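Local coordinates for purine-binding protein BAB2_0673 (Brucella melitensis biovar Abortus, PDB 3S99) that binds adenine and probably other purines such as guanine, and may deliver them to an ABC-type uptake system, at residues I222-A236 with M239-D253. Numbering follows the deposited sequence.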
# COMPACT_ATOMS: atom_id res chain seq x y z
N ILE A 222 -4.46 -1.48 -14.76
CA ILE A 222 -4.93 -2.86 -14.87
C ILE A 222 -5.93 -3.06 -15.98
O ILE A 222 -5.97 -4.13 -16.57
CB ILE A 222 -5.49 -3.43 -13.53
CG1 ILE A 222 -5.35 -4.96 -13.53
CG2 ILE A 222 -6.92 -2.98 -13.27
CD1 ILE A 222 -5.67 -5.66 -12.22
N GLN A 223 -6.74 -2.04 -16.27
CA GLN A 223 -7.66 -2.11 -17.41
C GLN A 223 -6.86 -2.05 -18.71
O GLN A 223 -7.21 -2.74 -19.66
CB GLN A 223 -8.71 -0.99 -17.39
CG GLN A 223 -9.75 -1.13 -16.26
CD GLN A 223 -10.81 -0.02 -16.28
OE1 GLN A 223 -10.75 0.92 -15.48
NE2 GLN A 223 -11.76 -0.14 -17.18
N VAL A 224 -5.82 -1.21 -18.76
CA VAL A 224 -4.97 -1.18 -19.96
C VAL A 224 -4.37 -2.57 -20.18
O VAL A 224 -4.42 -3.13 -21.29
CB VAL A 224 -3.83 -0.17 -19.86
CG1 VAL A 224 -2.82 -0.42 -20.96
CG2 VAL A 224 -4.37 1.31 -19.90
N ALA A 225 -3.78 -3.12 -19.11
CA ALA A 225 -3.20 -4.46 -19.19
C ALA A 225 -4.25 -5.46 -19.65
O ALA A 225 -3.99 -6.27 -20.53
CB ALA A 225 -2.59 -4.87 -17.84
N HIS A 226 -5.46 -5.39 -19.09
CA HIS A 226 -6.49 -6.34 -19.46
C HIS A 226 -6.84 -6.16 -20.94
O HIS A 226 -6.88 -7.13 -21.67
CB HIS A 226 -7.76 -6.17 -18.63
CG HIS A 226 -8.87 -7.09 -19.04
ND1 HIS A 226 -10.00 -6.65 -19.70
CD2 HIS A 226 -9.00 -8.43 -18.93
CE1 HIS A 226 -10.79 -7.68 -19.95
NE2 HIS A 226 -10.20 -8.78 -19.51
N ASP A 227 -7.06 -4.91 -21.35
CA ASP A 227 -7.27 -4.56 -22.77
C ASP A 227 -6.19 -5.15 -23.69
O ASP A 227 -6.51 -5.56 -24.81
CB ASP A 227 -7.32 -3.03 -22.98
CG ASP A 227 -8.63 -2.40 -22.48
OD1 ASP A 227 -9.61 -3.15 -22.24
OD2 ASP A 227 -8.68 -1.13 -22.36
N ARG A 228 -4.94 -5.23 -23.23
CA ARG A 228 -3.86 -5.86 -24.02
C ARG A 228 -3.60 -7.36 -23.72
O ARG A 228 -2.65 -7.95 -24.25
CB ARG A 228 -2.54 -5.08 -23.88
CG ARG A 228 -2.63 -3.51 -23.98
CD ARG A 228 -2.82 -2.96 -25.38
NE ARG A 228 -2.32 -1.57 -25.53
CZ ARG A 228 -3.02 -0.43 -25.37
NH1 ARG A 228 -2.43 0.73 -25.56
NH2 ARG A 228 -4.30 -0.44 -25.01
N GLY A 229 -4.45 -8.00 -22.92
CA GLY A 229 -4.23 -9.40 -22.52
C GLY A 229 -2.97 -9.66 -21.68
O GLY A 229 -2.45 -10.77 -21.69
N ILE A 230 -2.50 -8.64 -20.96
CA ILE A 230 -1.31 -8.72 -20.09
C ILE A 230 -1.73 -8.89 -18.64
O ILE A 230 -2.57 -8.15 -18.14
CB ILE A 230 -0.39 -7.45 -20.25
CG1 ILE A 230 0.19 -7.40 -21.67
CG2 ILE A 230 0.73 -7.42 -19.21
CD1 ILE A 230 1.04 -8.65 -22.05
N LYS A 231 -1.15 -9.89 -17.99
CA LYS A 231 -1.51 -10.22 -16.63
C LYS A 231 -0.91 -9.21 -15.65
O LYS A 231 0.16 -8.63 -15.89
CB LYS A 231 -1.11 -11.68 -16.32
CG LYS A 231 -1.93 -12.69 -17.19
CD LYS A 231 -1.90 -14.11 -16.66
CE LYS A 231 -2.86 -15.08 -17.45
NZ LYS A 231 -2.64 -16.56 -17.13
N ALA A 232 -1.61 -8.97 -14.56
CA ALA A 232 -1.29 -7.84 -13.68
C ALA A 232 -1.67 -8.10 -12.23
O ALA A 232 -2.41 -9.05 -11.93
CB ALA A 232 -2.01 -6.57 -14.20
N PHE A 233 -1.18 -7.27 -11.32
CA PHE A 233 -1.60 -7.34 -9.91
C PHE A 233 -2.45 -6.12 -9.56
O PHE A 233 -2.10 -5.00 -9.92
CB PHE A 233 -0.39 -7.45 -8.99
CG PHE A 233 0.49 -8.68 -9.30
CD1 PHE A 233 0.14 -9.93 -8.82
CD2 PHE A 233 1.63 -8.55 -10.08
CE1 PHE A 233 0.94 -11.08 -9.11
CE2 PHE A 233 2.45 -9.66 -10.35
CZ PHE A 233 2.10 -10.92 -9.89
N GLY A 234 -3.55 -6.33 -8.86
CA GLY A 234 -4.28 -5.22 -8.28
C GLY A 234 -3.58 -4.64 -7.08
O GLY A 234 -2.72 -5.28 -6.47
N GLN A 235 -3.99 -3.42 -6.72
CA GLN A 235 -3.35 -2.65 -5.69
C GLN A 235 -4.36 -2.11 -4.72
O GLN A 235 -5.29 -1.43 -5.14
CB GLN A 235 -2.63 -1.45 -6.36
CG GLN A 235 -1.97 -0.41 -5.41
CD GLN A 235 -0.85 -0.93 -4.53
OE1 GLN A 235 -0.49 -2.14 -4.54
NE2 GLN A 235 -0.27 -0.01 -3.76
N ALA A 236 -4.18 -2.40 -3.44
CA ALA A 236 -4.97 -1.88 -2.34
C ALA A 236 -6.28 -2.64 -2.23
O ALA A 236 -6.70 -3.04 -1.13
CB ALA A 236 -5.26 -0.35 -2.54
N MET A 239 -8.97 -5.97 -7.56
CA MET A 239 -9.42 -5.33 -8.80
C MET A 239 -9.85 -6.31 -9.87
O MET A 239 -9.88 -5.96 -11.07
CB MET A 239 -8.31 -4.44 -9.38
CG MET A 239 -7.89 -3.30 -8.47
SD MET A 239 -6.52 -2.34 -9.18
CE MET A 239 -6.66 -0.87 -8.16
N ILE A 240 -10.22 -7.52 -9.45
CA ILE A 240 -10.59 -8.59 -10.37
C ILE A 240 -11.69 -8.16 -11.36
O ILE A 240 -11.60 -8.50 -12.55
CB ILE A 240 -11.02 -9.87 -9.60
CG1 ILE A 240 -11.18 -11.09 -10.54
CG2 ILE A 240 -12.32 -9.63 -8.81
CD1 ILE A 240 -9.90 -11.67 -11.10
N LYS A 241 -12.70 -7.41 -10.89
CA LYS A 241 -13.83 -7.03 -11.76
C LYS A 241 -13.37 -6.22 -12.97
O LYS A 241 -14.02 -6.27 -14.01
CB LYS A 241 -14.93 -6.26 -11.00
N PHE A 242 -12.25 -5.50 -12.84
CA PHE A 242 -11.69 -4.72 -13.94
C PHE A 242 -10.72 -5.50 -14.84
O PHE A 242 -10.23 -4.98 -15.84
CB PHE A 242 -11.00 -3.47 -13.36
CG PHE A 242 -11.93 -2.58 -12.61
CD1 PHE A 242 -12.67 -1.62 -13.28
CD2 PHE A 242 -12.10 -2.73 -11.25
CE1 PHE A 242 -13.53 -0.80 -12.59
CE2 PHE A 242 -12.96 -1.92 -10.55
CZ PHE A 242 -13.68 -0.96 -11.21
N ALA A 243 -10.43 -6.76 -14.48
CA ALA A 243 -9.44 -7.56 -15.19
C ALA A 243 -9.71 -9.03 -14.87
O ALA A 243 -8.84 -9.70 -14.31
CB ALA A 243 -8.01 -7.15 -14.77
N PRO A 244 -10.91 -9.53 -15.22
CA PRO A 244 -11.39 -10.81 -14.71
C PRO A 244 -10.53 -12.00 -15.11
O PRO A 244 -10.38 -12.91 -14.34
CB PRO A 244 -12.81 -10.95 -15.32
CG PRO A 244 -13.13 -9.66 -15.96
CD PRO A 244 -11.85 -8.91 -16.17
N ASP A 245 -9.99 -11.98 -16.32
CA ASP A 245 -9.15 -13.07 -16.76
C ASP A 245 -7.65 -12.74 -16.71
O ASP A 245 -6.84 -13.58 -17.10
CB ASP A 245 -9.56 -13.57 -18.16
CG ASP A 245 -9.46 -12.51 -19.24
OD1 ASP A 245 -9.37 -11.30 -18.93
OD2 ASP A 245 -9.49 -12.89 -20.42
N THR A 246 -7.27 -11.56 -16.20
CA THR A 246 -5.84 -11.22 -16.19
C THR A 246 -5.26 -10.80 -14.83
O THR A 246 -4.04 -10.84 -14.66
CB THR A 246 -5.48 -10.16 -17.24
OG1 THR A 246 -6.33 -9.02 -17.06
CG2 THR A 246 -5.65 -10.73 -18.66
N GLN A 247 -6.09 -10.43 -13.86
CA GLN A 247 -5.55 -10.21 -12.53
C GLN A 247 -5.10 -11.53 -11.94
O GLN A 247 -5.85 -12.51 -11.92
CB GLN A 247 -6.52 -9.52 -11.57
CG GLN A 247 -5.80 -9.16 -10.22
CD GLN A 247 -6.73 -8.61 -9.17
OE1 GLN A 247 -6.84 -7.40 -9.01
NE2 GLN A 247 -7.40 -9.50 -8.42
N LEU A 248 -3.87 -11.55 -11.42
CA LEU A 248 -3.30 -12.75 -10.78
C LEU A 248 -3.65 -12.79 -9.30
O LEU A 248 -3.98 -13.83 -8.75
CB LEU A 248 -1.79 -12.74 -10.97
CG LEU A 248 -1.32 -12.84 -12.43
CD1 LEU A 248 0.10 -12.34 -12.60
CD2 LEU A 248 -1.45 -14.28 -12.94
N THR A 249 -3.55 -11.64 -8.65
CA THR A 249 -3.96 -11.44 -7.27
C THR A 249 -3.78 -9.95 -6.99
O THR A 249 -3.55 -9.16 -7.92
CB THR A 249 -3.14 -12.30 -6.24
OG1 THR A 249 -3.64 -12.11 -4.92
CG2 THR A 249 -1.64 -11.97 -6.28
N ALA A 250 -3.87 -9.57 -5.73
CA ALA A 250 -3.70 -8.19 -5.32
C ALA A 250 -3.30 -8.15 -3.85
O ALA A 250 -3.71 -8.99 -3.10
CB ALA A 250 -4.99 -7.40 -5.53
N VAL A 251 -2.52 -7.15 -3.47
CA VAL A 251 -2.22 -6.86 -2.07
C VAL A 251 -3.34 -5.99 -1.49
O VAL A 251 -3.43 -4.82 -1.82
CB VAL A 251 -0.88 -6.14 -1.96
CG1 VAL A 251 -0.47 -5.93 -0.47
CG2 VAL A 251 0.21 -6.94 -2.70
N VAL A 252 -4.19 -6.57 -0.63
CA VAL A 252 -5.41 -5.95 -0.19
C VAL A 252 -5.18 -5.37 1.19
O VAL A 252 -4.61 -6.01 2.06
CB VAL A 252 -6.60 -6.93 -0.16
CG1 VAL A 252 -7.89 -6.26 0.44
CG2 VAL A 252 -6.90 -7.48 -1.58
N ASP A 253 -5.62 -4.14 1.38
CA ASP A 253 -5.41 -3.39 2.62
C ASP A 253 -6.67 -3.55 3.44
O ASP A 253 -7.73 -3.11 2.99
CB ASP A 253 -5.22 -1.91 2.31
CG ASP A 253 -4.00 -1.65 1.45
OD1 ASP A 253 -3.09 -2.50 1.44
OD2 ASP A 253 -3.93 -0.58 0.83
O HOH W 1 -4.62 -7.18 -16.42
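Strands 231-236 and 247-253 run parallel, joined by backbone bonds such as Leu248 N to Ala232 O (2.9 Å) and Gly234 N to Thr249 O (3.0 Å). Gln247 and Met239 close in on the CA of Gly234, on the side where a side chain would run into the Gln247 carbonyl oxygen. The Gln247 chain is extended, CG trans to N (chi1 -173°), bringing OE1 to 3.4 Å from Gly234 CA. A lone pair of OE1 accepts Met239 N (2.9 Å) and NE2 bonds Asp238 OD1, which fixes the amide's rotation. The extended Met239 chain sets SD 3.8 Å from the same CA, with CE reaching Gln235 O. Ile222 of helix 220-227 swings CG1 over Ala243 CB (3.7 Å) and CG2 toward Phe242 CB. The helix closes in a Schellman motif with Gly229, at positive phi, as C-prime. Pro244 CD lies over one face of the His226 ring in a CH-pi contact; Thr246 OG1 meets its edge. A water bridges that hydroxyl and Ile230 O, joining two loops, with a weak bond to Ile222 O. On the sheet face of Phe233 and Thr249, Thr249 CG2 touches the ring edge at CD1 (3.7 Å); Leu248 CD1 comes in obliquely at CZ. In this lobe of a PBP1-like fold the strand ends face the adenine site, Gln235 near the ligand and Asp253 beside adenine-binding Trp42. Phe233 and Val251 pack against helix 132-146; strands 211-214 and 285-287 flank the pair within the mixed sheet.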